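Local coordinates for STIL N-terminal domain-containing protein (Trichoplax adhaerens, PDB 5OI9), which probably acts in centriole assembly as a STIL-family protein, whose N-terminal domain, the part present here, is likely to serve in protein binding, at residues 215-227 with 298-310. Residues are numbered along the deposited sequence; the frame is centred on the assembly and turned at random.
Sequences LSGPLHLSNFQDT and LVLYTQTRPKPEF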
loop_
_atom_site.group_PDB
_atom_site.type_symbol
_atom_site.label_atom_id
_atom_site.label_comp_id
_atom_site.label_asym_id
_atom_site.label_seq_id
_atom_site.Cartn_x
_atom_site.Cartn_y
_atom_site.Cartn_z
ATOM N N LEU A 215 -14.759 19.375 8.696
ATOM C CA LEU A 215 -13.417 19.275 8.131
ATOM C C LEU A 215 -12.680 20.605 8.210
ATOM O O LEU A 215 -11.476 20.638 8.487
ATOM C CB LEU A 215 -13.489 18.790 6.684
ATOM C CG LEU A 215 -13.834 17.313 6.506
ATOM C CD1 LEU A 215 -14.158 17.011 5.054
ATOM C CD2 LEU A 215 -12.690 16.442 6.994
ATOM N N SER A 216 -13.377 21.708 7.960
ATOM C CA SER A 216 -12.772 23.025 8.093
ATOM C C SER A 216 -12.769 23.529 9.528
ATOM O O SER A 216 -12.210 24.599 9.787
ATOM C CB SER A 216 -13.493 24.033 7.193
ATOM O OG SER A 216 -14.835 24.215 7.614
ATOM N N GLY A 217 -13.372 22.786 10.459
ATOM C CA GLY A 217 -13.442 23.206 11.831
ATOM C C GLY A 217 -12.121 23.029 12.559
ATOM O O GLY A 217 -11.138 22.514 12.007
ATOM N N PRO A 218 -12.094 23.451 13.826
ATOM C CA PRO A 218 -10.826 23.446 14.576
ATOM C C PRO A 218 -10.265 22.061 14.844
ATOM O O PRO A 218 -9.060 21.944 15.092
ATOM C CB PRO A 218 -11.194 24.162 15.883
ATOM C CG PRO A 218 -12.670 23.965 16.018
ATOM C CD PRO A 218 -13.208 23.999 14.620
ATOM N N LEU A 219 -11.084 21.008 14.795
ATOM C CA LEU A 219 -10.593 19.683 15.157
ATOM C C LEU A 219 -9.704 19.062 14.087
ATOM O O LEU A 219 -8.979 18.107 14.386
ATOM C CB LEU A 219 -11.760 18.743 15.461
ATOM C CG LEU A 219 -12.293 18.830 16.891
ATOM C CD1 LEU A 219 -13.375 17.792 17.135
ATOM C CD2 LEU A 219 -11.151 18.671 17.886
ATOM N N HIS A 220 -9.731 19.574 12.855
ATOM C CA HIS A 220 -8.851 19.007 11.839
ATOM C C HIS A 220 -7.394 19.398 12.039
ATOM O O HIS A 220 -6.538 18.949 11.269
ATOM C CB HIS A 220 -9.318 19.415 10.438
ATOM C CG HIS A 220 -8.774 20.728 9.967
ATOM N ND1 HIS A 220 -9.430 21.922 10.173
ATOM C CD2 HIS A 220 -7.647 21.031 9.278
ATOM C CE1 HIS A 220 -8.725 22.906 9.641
ATOM N NE2 HIS A 220 -7.639 22.392 9.094
ATOM N N LEU A 221 -7.096 20.207 13.051
ATOM C CA LEU A 221 -5.730 20.602 13.384
ATOM C C LEU A 221 -5.230 19.688 14.499
ATOM O O LEU A 221 -5.524 19.904 15.677
ATOM C CB LEU A 221 -5.686 22.068 13.798
ATOM C CG LEU A 221 -6.239 23.071 12.783
ATOM C CD1 LEU A 221 -6.499 24.416 13.445
ATOM C CD2 LEU A 221 -5.280 23.228 11.614
ATOM N N SER A 222 -4.476 18.660 14.121
ATOM C CA SER A 222 -3.859 17.755 15.081
ATOM C C SER A 222 -2.405 17.504 14.696
ATOM O O SER A 222 -1.835 18.224 13.872
ATOM C CB SER A 222 -4.631 16.433 15.167
ATOM O OG SER A 222 -5.952 16.624 15.625
ATOM N N ASN A 223 -1.788 16.494 15.314
ATOM C CA ASN A 223 -0.418 16.124 14.973
ATOM C C ASN A 223 -0.187 14.626 15.136
ATOM O O ASN A 223 0.925 14.206 15.477
ATOM C CB ASN A 223 0.595 16.894 15.827
ATOM C CG ASN A 223 0.708 18.351 15.428
ATOM O OD1 ASN A 223 1.346 18.683 14.430
ATOM N ND2 ASN A 223 0.095 19.232 16.211
ATOM N N PHE A 224 -1.210 13.812 14.904
ATOM C CA PHE A 224 -1.100 12.371 15.070
ATOM C C PHE A 224 -0.800 11.691 13.738
ATOM O O PHE A 224 -1.209 12.157 12.672
ATOM C CB PHE A 224 -2.379 11.785 15.673
ATOM C CG PHE A 224 -2.161 10.488 16.400
ATOM C CD1 PHE A 224 -1.413 10.456 17.563
ATOM C CD2 PHE A 224 -2.706 9.305 15.931
ATOM C CE1 PHE A 224 -1.207 9.268 18.239
ATOM C CE2 PHE A 224 -2.509 8.114 16.603
ATOM C CZ PHE A 224 -1.758 8.096 17.760
ATOM N N GLN A 225 -0.076 10.580 13.815
ATOM C CA GLN A 225 0.271 9.802 12.637
ATOM C C GLN A 225 -0.827 8.794 12.325
ATOM O O GLN A 225 -1.492 8.274 13.225
ATOM C CB GLN A 225 1.601 9.073 12.840
ATOM C CG GLN A 225 2.754 9.985 13.206
ATOM C CD GLN A 225 3.079 10.976 12.108
ATOM O OE1 GLN A 225 3.237 10.601 10.945
ATOM N NE2 GLN A 225 3.175 12.249 12.470
ATOM N N ASP A 226 -1.013 8.529 11.032
ATOM C CA ASP A 226 -1.966 7.524 10.557
ATOM C C ASP A 226 -3.389 7.839 11.010
ATOM O O ASP A 226 -4.163 6.944 11.359
ATOM C CB ASP A 226 -1.551 6.120 10.997
ATOM C CG ASP A 226 -0.268 5.663 10.335
ATOM O OD1 ASP A 226 0.198 6.349 9.401
ATOM O OD2 ASP A 226 0.276 4.618 10.752
ATOM N N THR A 227 -3.738 9.123 11.011
ATOM C CA THR A 227 -5.110 9.568 11.219
ATOM C C THR A 227 -5.707 10.093 9.920
ATOM O O THR A 227 -6.423 11.096 9.905
ATOM C CB THR A 227 -5.193 10.640 12.302
ATOM O OG1 THR A 227 -4.200 11.647 12.066
ATOM C CG2 THR A 227 -4.978 10.030 13.656
ATOM N N LEU A 298 -8.880 17.699 -5.953
ATOM C CA LEU A 298 -8.520 17.200 -4.635
ATOM C C LEU A 298 -8.670 18.346 -3.648
ATOM O O LEU A 298 -8.018 19.383 -3.798
ATOM C CB LEU A 298 -7.090 16.652 -4.616
ATOM C CG LEU A 298 -6.437 16.497 -3.239
ATOM C CD1 LEU A 298 -7.145 15.437 -2.409
ATOM C CD2 LEU A 298 -4.957 16.167 -3.396
ATOM N N VAL A 299 -9.545 18.170 -2.665
ATOM C CA VAL A 299 -9.688 19.109 -1.559
ATOM C C VAL A 299 -8.883 18.538 -0.402
ATOM O O VAL A 299 -9.262 17.524 0.191
ATOM C CB VAL A 299 -11.160 19.326 -1.180
ATOM C CG1 VAL A 299 -11.276 20.357 -0.075
ATOM C CG2 VAL A 299 -11.960 19.760 -2.401
ATOM N N LEU A 300 -7.755 19.172 -0.094
ATOM C CA LEU A 300 -6.770 18.625 0.832
ATOM C C LEU A 300 -6.821 19.403 2.141
ATOM O O LEU A 300 -6.414 20.569 2.192
ATOM C CB LEU A 300 -5.373 18.674 0.218
ATOM C CG LEU A 300 -4.278 17.900 0.953
ATOM C CD1 LEU A 300 -4.648 16.429 1.062
ATOM C CD2 LEU A 300 -2.945 18.069 0.243
ATOM N N TYR A 301 -7.302 18.751 3.197
ATOM C CA TYR A 301 -7.324 19.333 4.539
ATOM C C TYR A 301 -6.051 18.912 5.262
ATOM O O TYR A 301 -5.985 17.850 5.880
ATOM C CB TYR A 301 -8.567 18.889 5.299
ATOM C CG TYR A 301 -9.858 19.376 4.689
ATOM C CD1 TYR A 301 -10.393 20.607 5.044
ATOM C CD2 TYR A 301 -10.542 18.605 3.755
ATOM C CE1 TYR A 301 -11.574 21.059 4.487
ATOM C CE2 TYR A 301 -11.721 19.048 3.194
ATOM C CZ TYR A 301 -12.232 20.277 3.562
ATOM O OH TYR A 301 -13.407 20.725 3.007
ATOM N N THR A 302 -5.024 19.752 5.184
ATOM C CA THR A 302 -3.783 19.432 5.872
ATOM C C THR A 302 -3.896 19.757 7.359
ATOM O O THR A 302 -4.703 20.588 7.787
ATOM C CB THR A 302 -2.600 20.190 5.262
ATOM O OG1 THR A 302 -2.719 21.588 5.546
ATOM C CG2 THR A 302 -2.551 19.979 3.756
ATOM N N GLN A 303 -3.066 19.079 8.150
ATOM C CA GLN A 303 -3.045 19.271 9.593
ATOM C C GLN A 303 -2.309 20.535 10.014
ATOM O O GLN A 303 -2.396 20.920 11.184
ATOM C CB GLN A 303 -2.399 18.063 10.277
ATOM C CG GLN A 303 -3.138 16.753 10.080
ATOM C CD GLN A 303 -2.327 15.556 10.540
ATOM O OE1 GLN A 303 -1.103 15.538 10.413
ATOM N NE2 GLN A 303 -3.006 14.551 11.080
ATOM N N THR A 304 -1.594 21.187 9.098
ATOM C CA THR A 304 -0.757 22.327 9.439
ATOM C C THR A 304 -1.320 23.660 8.966
ATOM O O THR A 304 -0.684 24.695 9.190
ATOM C CB THR A 304 0.655 22.133 8.867
ATOM O OG1 THR A 304 0.584 21.987 7.442
ATOM C CG2 THR A 304 1.306 20.891 9.465
ATOM N N ARG A 305 -2.485 23.671 8.316
ATOM C CA ARG A 305 -3.059 24.905 7.798
ATOM C C ARG A 305 -4.541 24.984 8.141
ATOM O O ARG A 305 -5.228 23.954 8.171
ATOM C CB ARG A 305 -2.880 25.008 6.276
ATOM C CG ARG A 305 -1.466 24.748 5.801
ATOM C CD ARG A 305 -1.249 25.279 4.401
ATOM N NE ARG A 305 -1.407 26.729 4.354
ATOM C CZ ARG A 305 -1.234 27.464 3.263
ATOM N NH1 ARG A 305 -0.894 26.889 2.117
ATOM N NH2 ARG A 305 -1.401 28.776 3.318
ATOM N N PRO A 306 -5.061 26.189 8.396
ATOM C CA PRO A 306 -6.468 26.301 8.813
ATOM C C PRO A 306 -7.455 26.067 7.684
ATOM O O PRO A 306 -8.570 25.598 7.939
ATOM C CB PRO A 306 -6.555 27.735 9.353
ATOM C CG PRO A 306 -5.505 28.475 8.606
ATOM C CD PRO A 306 -4.383 27.497 8.370
ATOM N N LYS A 307 -7.081 26.376 6.447
ATOM C CA LYS A 307 -7.968 26.211 5.311
ATOM C C LYS A 307 -7.446 25.129 4.371
ATOM O O LYS A 307 -6.235 24.902 4.289
ATOM C CB LYS A 307 -8.124 27.523 4.533
ATOM C CG LYS A 307 -8.949 28.574 5.260
ATOM C CD LYS A 307 -9.407 29.667 4.305
ATOM C CE LYS A 307 -10.438 30.575 4.955
ATOM N NZ LYS A 307 -11.007 31.559 3.990
ATOM N N PRO A 308 -8.331 24.444 3.649
ATOM C CA PRO A 308 -7.884 23.365 2.763
ATOM C C PRO A 308 -7.172 23.900 1.532
ATOM O O PRO A 308 -7.355 25.045 1.115
ATOM C CB PRO A 308 -9.190 22.661 2.380
ATOM C CG PRO A 308 -10.220 23.739 2.475
ATOM C CD PRO A 308 -9.798 24.582 3.647
ATOM N N GLU A 309 -6.344 23.039 0.952
ATOM C CA GLU A 309 -5.685 23.305 -0.316
ATOM C C GLU A 309 -6.453 22.629 -1.444
ATOM O O GLU A 309 -7.015 21.544 -1.274
ATOM C CB GLU A 309 -4.241 22.800 -0.310
ATOM C CG GLU A 309 -3.371 23.326 0.818
ATOM C CD GLU A 309 -1.991 22.690 0.814
ATOM O OE1 GLU A 309 -1.775 21.747 0.019
ATOM O OE2 GLU A 309 -1.124 23.130 1.601
ATOM N N PHE A 310 -6.465 23.276 -2.604
ATOM C CA PHE A 310 -7.160 22.770 -3.780
ATOM C C PHE A 310 -6.145 22.420 -4.858
ATOM O O PHE A 310 -5.261 23.225 -5.171
ATOM C CB PHE A 310 -8.170 23.794 -4.303
ATOM C CG PHE A 310 -9.329 24.028 -3.372
ATOM C CD1 PHE A 310 -9.192 24.844 -2.262
ATOM C CD2 PHE A 310 -10.558 23.430 -3.609
ATOM C CE1 PHE A 310 -10.253 25.059 -1.406
ATOM C CE2 PHE A 310 -11.625 23.644 -2.755
ATOM C CZ PHE A 310 -11.470 24.460 -1.653
#
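H220 reaches from a 3-10 turn into the loop that joins strands 296-302 and 309-314, and its buried imidazole ties the turn to that loop. Its CB leaves the backbone with CG lodged between the backbone N and the carbonyl carbon (chi1 87°), which turns the ring in toward that loop. Beyond CG, CD2 faces T302 O at 3.3 Å, near the ring plane, while NE2 donates to R305 O (3.0 Å), a nearly straight bond lying in the carbonyl plane. CE1 meets P306 O along the same edge, and ND1 turns back to its own segment, hydrogen-bonded to G217 O at 2.6 Å. L221 CG covers one ring face. Histidine suits the place because both ring nitrogens can act as donors, gripping two backbone carbonyls; with an N-H on each, the ring would probably be cationic, a state the nearby carbonyl oxygens are likely to favour. A leucine here would remove both donors and would probably leave the carbonyls of G217 and R305 without these mates, weakening the hold of the 218-220 turn on the loop at R305 and P306.

Nearby, L215 CB sits over the centre of the Y301 ring in a CH-pi contact, 3.7 Å from the centroid; P308 CB, from Y301's own segment, lies over the opposite face, offset toward the rim. A flat aromatic ring offers both faces to such aliphatic groups. Farther along, Q303 packs its CB against S222 O (3.6 Å), and its extended chain carries NE2 out to a weak bond with F224 O at 3.4 Å, an oxygen that also accepts from T227 OG1.

The contact sits at the end of the hairpin of adjacent antiparallel strands 296-302 and 309-314, inside the seven-stranded mixed sheet, with 256-264 beyond 296-302. L215, in the last turn of helix 210-216, also packs on W260 and D262 of strand 256-264 and, like Y301, on L243 of strand 241-245.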